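Local coordinates for protein TRAP dicarboxylate transporter, DctP subunit (PDB 4N91) that binds D-glucuronate in both its alpha and beta forms and probably hands it, as the extracytoplasmic solute-binding subunit, to a TRAP-type transporter, at residues Lys260-Asp263 / Glu264-Val268; Pro44-Leu47 / Gly48-Phe52; Gln329-Asn332 / Glu333-Ala337. All coordinates share one frame; numbering follows the deposited sequence.

In the fold
All three interactions are local contacts between residues three to five apart along a helix, the third at a helix end. Interactions 1 and 2 belong to two helices of the solute-binding fold, 256-290 and 44-60, which pack on each other; their centres are 13 Å apart. The two meet where Phe52 lies against Phe262 and Phe266. Interaction 2 is buried and its opening turn approaches the glucuronate pocket. Interaction 1 is partly buried, with apolar residues facing helix 44-60 and charged ones on its more exposed side. Interaction 3 is a surface contact at the end of helix 322-334, about 29 Å from interaction 1 between centres. Its chemistry is more polar, with amides, carboxylates and tyrosines.

Interaction 1 (Lys260-Asp263 / Glu264-Val268)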
ATOM      1  N   LYS A 260      24.016  -9.308   3.423  1.00 28.52           N
ATOM      2  CA  LYS A 260      23.398 -10.577   3.068  1.00 26.06           C
ATOM      3  C   LYS A 260      22.327 -10.962   4.093  1.00 22.70           C
ATOM      4  O   LYS A 260      21.245 -11.437   3.735  1.00 25.27           O
ATOM      5  CB  LYS A 260      24.456 -11.669   2.917  1.00 32.72           C
ATOM      6  CG  LYS A 260      25.209 -11.513   1.612  1.00 44.99           C
ATOM      7  CD  LYS A 260      26.445 -12.376   1.562  1.00 52.69           C
ATOM      8  CE  LYS A 260      27.005 -12.424   0.157  1.00 58.39           C
ATOM      9  NZ  LYS A 260      28.403 -12.918   0.165  1.00 64.13           N
ATOM     10  N   VAL A 261      22.611 -10.709   5.364  1.00 23.36           N
ATOM     11  CA  VAL A 261      21.667 -11.034   6.424  1.00 24.45           C
ATOM     12  C   VAL A 261      20.450 -10.114   6.350  1.00 22.32           C
ATOM     13  O   VAL A 261      19.311 -10.574   6.452  1.00 20.67           O
ATOM     14  CB  VAL A 261      22.312 -10.969   7.812  1.00 24.30           C
ATOM     15  CG1 VAL A 261      21.256 -11.110   8.891  1.00 27.77           C
ATOM     16  CG2 VAL A 261      23.408 -12.059   7.941  1.00 26.51           C
ATOM     17  N   PHE A 262      20.670  -8.816   6.175  1.00 20.41           N
ATOM     18  CA  PHE A 262      19.521  -7.923   6.017  1.00 20.33           C
ATOM     19  C   PHE A 262      18.663  -8.306   4.823  1.00 18.63           C
ATOM     20  O   PHE A 262      17.426  -8.266   4.916  1.00 20.81           O
ATOM     21  CB  PHE A 262      19.954  -6.456   5.924  1.00 20.94           C
ATOM     22  CG  PHE A 262      20.156  -5.822   7.250  1.00 20.69           C
ATOM     23  CD1 PHE A 262      19.121  -5.172   7.878  1.00 22.57           C
ATOM     24  CD2 PHE A 262      21.382  -5.891   7.888  1.00 25.83           C
ATOM     25  CE1 PHE A 262      19.312  -4.587   9.102  1.00 24.70           C
ATOM     26  CE2 PHE A 262      21.567  -5.312   9.115  1.00 23.75           C
ATOM     27  CZ  PHE A 262      20.536  -4.676   9.725  1.00 22.60           C
ATOM     28  N   ASP A 263      19.291  -8.683   3.714  1.00 22.39           N
ATOM     29  CA  ASP A 263      18.541  -9.059   2.519  1.00 24.77           C
ATOM     30  C   ASP A 263      17.674 -10.300   2.790  1.00 23.78           C
ATOM     31  O   ASP A 263      16.512 -10.361   2.390  1.00 21.03           O
ATOM     32  CB  ASP A 263      19.484  -9.302   1.331  1.00 26.06           C
ATOM     33  CG  ASP A 263      20.094  -8.007   0.777  1.00 33.73           C
ATOM     34  OD1 ASP A 263      19.700  -6.908   1.211  1.00 27.13           O
ATOM     35  OD2 ASP A 263      20.975  -8.092  -0.105  1.00 40.59           O
ATOM     36  N   GLU A 264      18.245 -11.280   3.477  1.00 20.68           N
ATOM     37  CA  GLU A 264      17.508 -12.482   3.861  1.00 19.70           C
ATOM     38  C   GLU A 264      16.355 -12.085   4.771  1.00 21.35           C
ATOM     39  O   GLU A 264      15.230 -12.596   4.651  1.00 22.50           O
ATOM     40  CB  GLU A 264      18.433 -13.474   4.573  1.00 23.80           C
ATOM     41  CG  GLU A 264      19.470 -14.140   3.684  1.00 38.80           C
ATOM     42  CD  GLU A 264      20.559 -14.895   4.479  1.00 56.25           C
ATOM     43  OE1 GLU A 264      20.836 -14.526   5.648  1.00 56.06           O
ATOM     44  OE2 GLU A 264      21.143 -15.861   3.932  1.00 59.73           O
ATOM     45  N   GLY A 265      16.623 -11.141   5.671  1.00 17.87           N
ATOM     46  CA  GLY A 265      15.585 -10.632   6.545  1.00 15.99           C
ATOM     47  C   GLY A 265      14.431  -9.997   5.805  1.00 16.36           C
ATOM     48  O   GLY A 265      13.288 -10.150   6.210  1.00 19.94           O
ATOM     49  N   PHE A 266      14.724  -9.251   4.737  1.00 17.97           N
ATOM     50  CA  PHE A 266      13.667  -8.628   3.955  1.00 16.42           C
ATOM     51  C   PHE A 266      12.784  -9.696   3.301  1.00 15.28           C
ATOM     52  O   PHE A 266      11.581  -9.497   3.128  1.00 17.59           O
ATOM     53  CB  PHE A 266      14.268  -7.730   2.872  1.00 18.04           C
ATOM     54  CG  PHE A 266      15.044  -6.547   3.393  1.00 16.07           C
ATOM     55  CD1 PHE A 266      14.642  -5.851   4.518  1.00 21.41           C
ATOM     56  CD2 PHE A 266      16.191  -6.126   2.722  1.00 21.79           C
ATOM     57  CE1 PHE A 266      15.365  -4.745   4.973  1.00 29.11           C
ATOM     58  CE2 PHE A 266      16.906  -5.024   3.177  1.00 20.92           C
ATOM     59  CZ  PHE A 266      16.511  -4.362   4.304  1.00 20.07           C
ATOM     60  N   LYS A 267      13.380 -10.819   2.903  1.00 18.04           N
ATOM     61  CA  LYS A 267      12.626 -11.909   2.314  1.00 16.80           C
ATOM     62  C   LYS A 267      11.728 -12.528   3.364  1.00 17.98           C
ATOM     63  O   LYS A 267      10.571 -12.842   3.112  1.00 17.69           O
ATOM     64  CB  LYS A 267      13.558 -12.968   1.744  1.00 22.01           C
ATOM     65  CG  LYS A 267      12.813 -14.027   0.972  1.00 25.96           C
ATOM     66  CD  LYS A 267      13.773 -15.098   0.416  1.00 38.14           C
ATOM     67  CE  LYS A 267      14.946 -14.492  -0.353  1.00 49.86           C
ATOM     68  NZ  LYS A 267      15.904 -15.556  -0.798  1.00 57.95           N
ATOM     69  N   VAL A 268      12.261 -12.712   4.560  1.00 17.36           N
ATOM     70  CA  VAL A 268      11.446 -13.227   5.670  1.00 17.67           C
ATOM     71  C   VAL A 268      10.275 -12.295   5.972  1.00 16.93           C
ATOM     72  O   VAL A 268       9.148 -12.747   6.207  1.00 17.27           O
ATOM     73  CB  VAL A 268      12.303 -13.432   6.954  1.00 19.64           C
ATOM     74  CG1 VAL A 268      11.419 -13.735   8.161  1.00 20.68           C
ATOM     75  CG2 VAL A 268      13.285 -14.565   6.727  1.00 21.74           C
TER
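Lys260 O accepts the backbone bond from Glu264 N at 3.0 Å. The aliphatic part of Glu264 follows the same carbonyl, with Glu264 CG 3.2 Å from Lys260 O. The amine of Lys260 leads off to a salt bridge with Glu256. Val261 comes next. Its carbonyl oxygen receives Gly265 N at 2.9 Å, and its CG2 stands 4.2 Å from Glu264 OE1. That carboxylate oxygen is hydrogen-bonded to Tyr55, so Glu264 ties this turn to helix 44-60.

Phe262 carries the apolar side of the turn. Its carbonyl oxygen binds Phe266 N at 2.9 Å and also lies over one face of the Phe266 ring, 3.2 Å above the plane and offset toward the rim. The ring is brought there because Phe266 CG is anti to its own carbonyl carbon and beside its backbone N (chi1 -64°). The side chains touch more lightly, Phe262 CB to Phe266 CZ at 4.3 Å. Both rings also meet Phe52 of helix 44-60, and Phe262 makes edge-to-face contacts with Trp250 and Tyr64.

Asp263 closes the segment. Its OD1 is 3.9 Å from Phe266 CD2, and the carboxylate and ring planes are 36° apart. The charge is matched by a salt bridge to Arg259, one turn earlier. An alanine in place of Phe266 would probably leave a gap beside Phe52 and strip the cover from the Phe262 carbonyl.

The turn is thus amphipathic. Aromatic rings seal the side against helix 44-60, while Lys260 and Asp263 are paired with opposite charges from the preceding turn of their own helix. The salt bridge to Arg259 probably steadies the Asp263 carboxylate beside the Phe266 ring.

Interaction 2 (Pro44-Leu47 / Gly48-Phe52)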
ATOM      1  N   PRO A  44      -0.531  -7.524  10.145  1.00 14.46           N
ATOM      2  CA  PRO A  44       0.487  -8.339   9.449  1.00 14.57           C
ATOM      3  C   PRO A  44       1.841  -7.670   9.250  1.00 13.91           C
ATOM      4  O   PRO A  44       2.882  -8.306   9.323  1.00 14.27           O
ATOM      5  CB  PRO A  44      -0.176  -8.617   8.109  1.00 14.73           C
ATOM      6  CG  PRO A  44      -1.617  -8.744   8.484  1.00 14.08           C
ATOM      7  CD  PRO A  44      -1.828  -7.601   9.451  1.00 15.29           C
ATOM      8  N   THR A  45       1.844  -6.399   8.895  1.00 13.22           N
ATOM      9  CA  THR A  45       3.094  -5.663   8.725  1.00 14.56           C
ATOM     10  C   THR A  45       3.925  -5.577   9.976  1.00 15.23           C
ATOM     11  O   THR A  45       5.143  -5.727   9.921  1.00 13.72           O
ATOM     12  CB  THR A  45       2.765  -4.270   8.138  1.00 14.39           C
ATOM     13  OG1 THR A  45       2.244  -4.466   6.829  1.00 15.71           O
ATOM     14  CG2 THR A  45       3.999  -3.372   8.100  1.00 14.36           C
ATOM     15  N   HIS A  46       3.296  -5.352  11.130  1.00 14.70           N
ATOM     16  CA  HIS A  46       4.046  -5.366  12.367  1.00 14.29           C
ATOM     17  C   HIS A  46       4.592  -6.776  12.657  1.00 13.77           C
ATOM     18  O   HIS A  46       5.749  -6.923  13.030  1.00 14.81           O
ATOM     19  CB  HIS A  46       3.211  -4.862  13.546  1.00 13.93           C
ATOM     20  CG  HIS A  46       4.013  -4.661  14.786  1.00 16.98           C
ATOM     21  ND1 HIS A  46       4.996  -3.703  14.899  1.00 18.83           N
ATOM     22  CD2 HIS A  46       4.016  -5.333  15.959  1.00 21.44           C
ATOM     23  CE1 HIS A  46       5.560  -3.780  16.087  1.00 21.39           C
ATOM     24  NE2 HIS A  46       4.969  -4.749  16.758  1.00 20.26           N
ATOM     25  N   LEU A  47       3.766  -7.803  12.441  1.00 13.49           N
ATOM     26  CA  LEU A  47       4.181  -9.182  12.688  1.00 14.43           C
ATOM     27  C   LEU A  47       5.338  -9.542  11.758  1.00 15.01           C
ATOM     28  O   LEU A  47       6.291 -10.191  12.184  1.00 17.81           O
ATOM     29  CB  LEU A  47       3.025 -10.148  12.488  1.00 17.41           C
ATOM     30  CG  LEU A  47       1.785  -9.853  13.331  1.00 23.06           C
ATOM     31  CD1 LEU A  47       0.673 -10.842  13.003  1.00 23.47           C
ATOM     32  CD2 LEU A  47       2.130  -9.892  14.785  1.00 23.60           C
ATOM     33  N   GLY A  48       5.263  -9.133  10.497  1.00 15.59           N
ATOM     34  CA  GLY A  48       6.377  -9.359   9.588  1.00 15.46           C
ATOM     35  C   GLY A  48       7.650  -8.652  10.036  1.00 17.35           C
ATOM     36  O   GLY A  48       8.766  -9.196   9.970  1.00 16.11           O
ATOM     37  N   LEU A  49       7.510  -7.415  10.481  1.00 14.28           N
ATOM     38  CA  LEU A  49       8.699  -6.672  10.896  1.00 16.29           C
ATOM     39  C   LEU A  49       9.306  -7.234  12.180  1.00 18.51           C
ATOM     40  O   LEU A  49      10.531  -7.210  12.353  1.00 19.89           O
ATOM     41  CB  LEU A  49       8.404  -5.175  10.996  1.00 15.54           C
ATOM     42  CG  LEU A  49       8.186  -4.439   9.673  1.00 15.93           C
ATOM     43  CD1 LEU A  49       7.602  -3.069   9.887  1.00 15.59           C
ATOM     44  CD2 LEU A  49       9.495  -4.343   8.899  1.00 17.71           C
ATOM     45  N   LEU A  50       8.478  -7.766  13.072  1.00 16.89           N
ATOM     46  CA  LEU A  50       8.990  -8.432  14.259  1.00 17.94           C
ATOM     47  C   LEU A  50       9.787  -9.675  13.825  1.00 20.29           C
ATOM     48  O   LEU A  50      10.816 -10.009  14.418  1.00 20.76           O
ATOM     49  CB  LEU A  50       7.866  -8.836  15.207  1.00 20.94           C
ATOM     50  CG  LEU A  50       7.190  -7.692  15.981  1.00 24.13           C
ATOM     51  CD1 LEU A  50       6.120  -8.262  16.894  1.00 22.91           C
ATOM     52  CD2 LEU A  50       8.214  -6.891  16.770  1.00 25.21           C
ATOM     53  N   ALA A  51       9.315 -10.363  12.793  1.00 19.46           N
ATOM     54  CA  ALA A  51      10.049 -11.541  12.280  1.00 18.40           C
ATOM     55  C   ALA A  51      11.394 -11.121  11.660  1.00 17.25           C
ATOM     56  O   ALA A  51      12.432 -11.764  11.856  1.00 19.25           O
ATOM     57  CB  ALA A  51       9.201 -12.286  11.284  1.00 17.15           C
ATOM     58  N   PHE A  52      11.370 -10.023  10.920  1.00 19.16           N
ATOM     59  CA  PHE A  52      12.588  -9.392  10.409  1.00 18.45           C
ATOM     60  C   PHE A  52      13.589  -9.111  11.534  1.00 19.15           C
ATOM     61  O   PHE A  52      14.777  -9.482  11.440  1.00 18.37           O
ATOM     62  CB  PHE A  52      12.201  -8.095   9.688  1.00 18.54           C
ATOM     63  CG  PHE A  52      13.366  -7.189   9.359  1.00 18.86           C
ATOM     64  CD1 PHE A  52      14.226  -7.488   8.322  1.00 21.42           C
ATOM     65  CD2 PHE A  52      13.578  -6.026  10.084  1.00 19.15           C
ATOM     66  CE1 PHE A  52      15.308  -6.647   8.012  1.00 18.25           C
ATOM     67  CE2 PHE A  52      14.652  -5.178   9.772  1.00 19.83           C
ATOM     68  CZ  PHE A  52      15.514  -5.498   8.746  1.00 21.25           C
TER
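Pro44 O takes the backbone N-H of Gly48 in the shortest hydrogen bond between the two segments, 2.8 Å with an N-H...O angle of 163°. Thr45 O, His46 O and Leu47 O likewise receive the amides of Leu49, Leu50 and Ala51. Four successive i to i+4 bonds thus build the opening turns of helix 44-60.

The main side-chain contact is between His46 and Leu50. Leu50 CG lies over one face of the imidazole, 4.1 Å from the ring centroid and 26° off the normal, a CH-pi contact. Leu50 CD1 reaches both CD2 and NE2 of His46, at 3.7 Å each. His46 CG lies anti to the backbone N (chi1 -171°), which sets the ring where the Leu50 side chain, folding back, can lie over it. Its other nitrogen, ND1, is hydrogen-bonded to NE2 of His37, which helps fix the rotation of the imidazole.

On a neighbouring side of the helix Thr45 and Leu49 run side by side. The methyl CG2 of Thr45 meets Leu49 CD1 at 4.0 Å. Leu49 CG also sits 3.3 Å from Thr45 O, close against the carbonyl that holds its own amide. These two side chains face inward: Thr45 touches Val93 and Gln273, while Leu49 touches Val68 and Leu269.

The turn begins the helix of a beta-alpha-beta unit, strand 31-36, helix 44-60 and strand 64-69, as expected of a periplasmic-binding-protein fold. The helix starts beside the sugar pocket: the Thr45 side chain is about 4 Å from that of Gln39, which binds glucuronate, and about 6 Å from the bound sugar.

Interaction 3 (Gln329-Asn332 / Glu333-Ala337); sequences QKYN and EEYPA
Tyr331 and Tyr335 form the closely packed part of this contact. Their side chains run side by side and point the same way, with Tyr331 CD1 4.0 Å from Tyr335 CE2. The atoms meet at the edges of both rings, so this is not a face-to-face stack. Glu334 CG adds to the packing, 3.4 Å above one face of the Tyr335 ring and offset toward its rim. The backbone supports the pair: Tyr335 N donates to Tyr331 O at 2.8 Å. Helix 118-125 lies on this side. His123 stacks on the Tyr335 ring, and Tyr331 OH is hydrogen-bonded to Asp127.

Asn332 holds a second anchored point. Its ND2 donates to Gln329 OE1 at 3.1 Å, almost straight at 168°. The donor lies above the carbonyl plane of Gln329, while the oxygen lies close to the amide plane of Asn332. A bend at chi2 (-48°) folds the Gln329 chain so that its amide reaches Asn332. Asn332 also bonds outward, with ND2 to Leu114 O and OD1 to Ala116 N.

The solvent side is looser and carries the charge. Glu333 lays its extended chain back along the preceding turn, with CG 3.3 Å from Gln329 O. The carboxylate end of Glu334 is loose too: it lies nearly parallel to the Tyr331 ring, yet OE1 comes only to 4.1 Å from Tyr331 CD1.

Past Glu334 the chain leaves helical geometry at Tyr335, and Pro336 has no N-H to offer Asn332 O, 3.3 Å from its N. This is a helix C-terminus followed by a proline, which probably helps to end it, and tyrosine and asparagine side chains fasten it to helix 118-125 and the loop before it.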
ATOM      1  N   GLN A 329       0.797  -7.437 -18.391  1.00 24.40           N
ATOM      2  CA  GLN A 329      -0.226  -8.081 -19.203  1.00 25.47           C
ATOM      3  C   GLN A 329       0.061  -9.557 -19.437  1.00 30.57           C
ATOM      4  O   GLN A 329      -0.867 -10.367 -19.504  1.00 29.42           O
ATOM      5  CB  GLN A 329      -0.434  -7.373 -20.542  1.00 30.48           C
ATOM      6  CG  GLN A 329      -0.946  -5.941 -20.396  1.00 32.32           C
ATOM      7  CD  GLN A 329      -2.129  -5.803 -19.438  1.00 31.86           C
ATOM      8  OE1 GLN A 329      -3.003  -6.663 -19.370  1.00 30.65           O
ATOM      9  NE2 GLN A 329      -2.155  -4.719 -18.695  1.00 34.26           N
ATOM     10  N   LYS A 330       1.328  -9.931 -19.556  1.00 26.71           N
ATOM     11  CA  LYS A 330       1.633 -11.336 -19.750  1.00 32.41           C
ATOM     12  C   LYS A 330       1.217 -12.120 -18.510  1.00 30.31           C
ATOM     13  O   LYS A 330       0.673 -13.221 -18.604  1.00 30.56           O
ATOM     14  CB  LYS A 330       3.116 -11.544 -20.074  1.00 33.18           C
ATOM     15  CG  LYS A 330       3.485 -11.121 -21.491  1.00 42.97           C
ATOM     16  CD  LYS A 330       4.975 -11.267 -21.767  1.00 51.31           C
ATOM     17  CE  LYS A 330       5.430 -12.718 -21.679  1.00 57.25           C
ATOM     18  NZ  LYS A 330       6.840 -12.885 -22.146  1.00 61.31           N
ATOM     19  N   TYR A 331       1.465 -11.553 -17.340  1.00 28.46           N
ATOM     20  CA  TYR A 331       1.049 -12.210 -16.118  1.00 24.29           C
ATOM     21  C   TYR A 331      -0.470 -12.244 -16.013  1.00 28.85           C
ATOM     22  O   TYR A 331      -1.034 -13.208 -15.494  1.00 26.57           O
ATOM     23  CB  TYR A 331       1.654 -11.546 -14.895  1.00 25.72           C
ATOM     24  CG  TYR A 331       3.062 -11.995 -14.629  1.00 25.97           C
ATOM     25  CD1 TYR A 331       3.318 -13.279 -14.161  1.00 32.29           C
ATOM     26  CD2 TYR A 331       4.135 -11.140 -14.834  1.00 25.74           C
ATOM     27  CE1 TYR A 331       4.597 -13.691 -13.900  1.00 28.48           C
ATOM     28  CE2 TYR A 331       5.412 -11.543 -14.576  1.00 27.05           C
ATOM     29  CZ  TYR A 331       5.638 -12.824 -14.108  1.00 29.92           C
ATOM     30  OH  TYR A 331       6.923 -13.231 -13.857  1.00 31.48           O
ATOM     31  N   ASN A 332      -1.141 -11.201 -16.498  1.00 26.10           N
ATOM     32  CA  ASN A 332      -2.606 -11.194 -16.471  1.00 25.05           C
ATOM     33  C   ASN A 332      -3.141 -12.341 -17.318  1.00 28.95           C
ATOM     34  O   ASN A 332      -4.140 -12.970 -16.975  1.00 28.81           O
ATOM     35  CB  ASN A 332      -3.175  -9.861 -16.967  1.00 25.05           C
ATOM     36  CG  ASN A 332      -3.119  -8.770 -15.910  1.00 24.59           C
ATOM     37  OD1 ASN A 332      -3.039  -9.044 -14.712  1.00 23.69           O
ATOM     38  ND2 ASN A 332      -3.154  -7.513 -16.356  1.00 25.39           N
ATOM     39  N   GLU A 333      -2.462 -12.606 -18.426  1.00 29.26           N
ATOM     40  CA  GLU A 333      -2.865 -13.695 -19.326  1.00 32.75           C
ATOM     41  C   GLU A 333      -2.620 -15.078 -18.721  1.00 33.90           C
ATOM     42  O   GLU A 333      -3.421 -15.998 -18.893  1.00 35.11           O
ATOM     43  CB  GLU A 333      -2.109 -13.571 -20.650  1.00 38.54           C
ATOM     44  CG  GLU A 333      -2.544 -12.380 -21.481  1.00 45.03           C
ATOM     45  CD  GLU A 333      -1.488 -11.945 -22.486  1.00 56.41           C
ATOM     46  OE1 GLU A 333      -0.725 -12.815 -22.966  1.00 64.77           O
ATOM     47  OE2 GLU A 333      -1.421 -10.732 -22.792  1.00 56.56           O
ATOM     48  N   GLU A 334      -1.502 -15.215 -18.025  1.00 31.41           N
ATOM     49  CA  GLU A 334      -1.127 -16.468 -17.378  1.00 31.25           C
ATOM     50  C   GLU A 334      -1.991 -16.751 -16.144  1.00 37.11           C
ATOM     51  O   GLU A 334      -2.276 -17.907 -15.830  1.00 33.35           O
ATOM     52  CB  GLU A 334       0.352 -16.413 -16.996  1.00 37.35           C
ATOM     53  CG  GLU A 334       0.894 -17.681 -16.352  1.00 53.18           C
ATOM     54  CD  GLU A 334       2.408 -17.653 -16.172  1.00 59.12           C
ATOM     55  OE1 GLU A 334       3.040 -16.632 -16.541  1.00 57.56           O
ATOM     56  OE2 GLU A 334       2.958 -18.658 -15.661  1.00 61.05           O
ATOM     57  N   TYR A 335      -2.411 -15.701 -15.443  1.00 32.71           N
ATOM     58  CA  TYR A 335      -3.223 -15.864 -14.231  1.00 30.02           C
ATOM     59  C   TYR A 335      -4.473 -15.003 -14.293  1.00 32.03           C
ATOM     60  O   TYR A 335      -4.587 -13.998 -13.590  1.00 30.03           O
ATOM     61  CB  TYR A 335      -2.407 -15.496 -12.994  1.00 29.77           C
ATOM     62  CG  TYR A 335      -1.142 -16.301 -12.853  1.00 33.17           C
ATOM     63  CD1 TYR A 335      -1.166 -17.581 -12.313  1.00 39.64           C
ATOM     64  CD2 TYR A 335       0.075 -15.795 -13.281  1.00 31.92           C
ATOM     65  CE1 TYR A 335      -0.008 -18.323 -12.193  1.00 38.63           C
ATOM     66  CE2 TYR A 335       1.233 -16.524 -13.161  1.00 36.42           C
ATOM     67  CZ  TYR A 335       1.186 -17.793 -12.614  1.00 38.99           C
ATOM     68  OH  TYR A 335       2.351 -18.513 -12.490  1.00 41.12           O
ATOM     69  N   PRO A 336      -5.428 -15.384 -15.141  1.00 31.26           N
ATOM     70  CA  PRO A 336      -6.635 -14.574 -15.295  1.00 33.47           C
ATOM     71  C   PRO A 336      -7.580 -14.724 -14.122  1.00 34.64           C
ATOM     72  O   PRO A 336      -7.365 -15.571 -13.253  1.00 37.64           O
ATOM     73  CB  PRO A 336      -7.269 -15.150 -16.559  1.00 37.15           C
ATOM     74  CG  PRO A 336      -6.844 -16.554 -16.563  1.00 38.81           C
ATOM     75  CD  PRO A 336      -5.453 -16.572 -16.011  1.00 32.42           C
ATOM     76  N   ALA A 337      -8.608 -13.887 -14.094  1.00 34.80           N
ATOM     77  CA  ALA A 337      -9.646 -13.984 -13.087  1.00 40.85           C
ATOM     78  C   ALA A 337     -10.346 -15.341 -13.196  1.00 46.65           C
ATOM     79  O   ALA A 337     -10.402 -16.094 -12.226  1.00 54.83           O
ATOM     80  CB  ALA A 337     -10.641 -12.870 -13.272  1.00 46.33           C
TER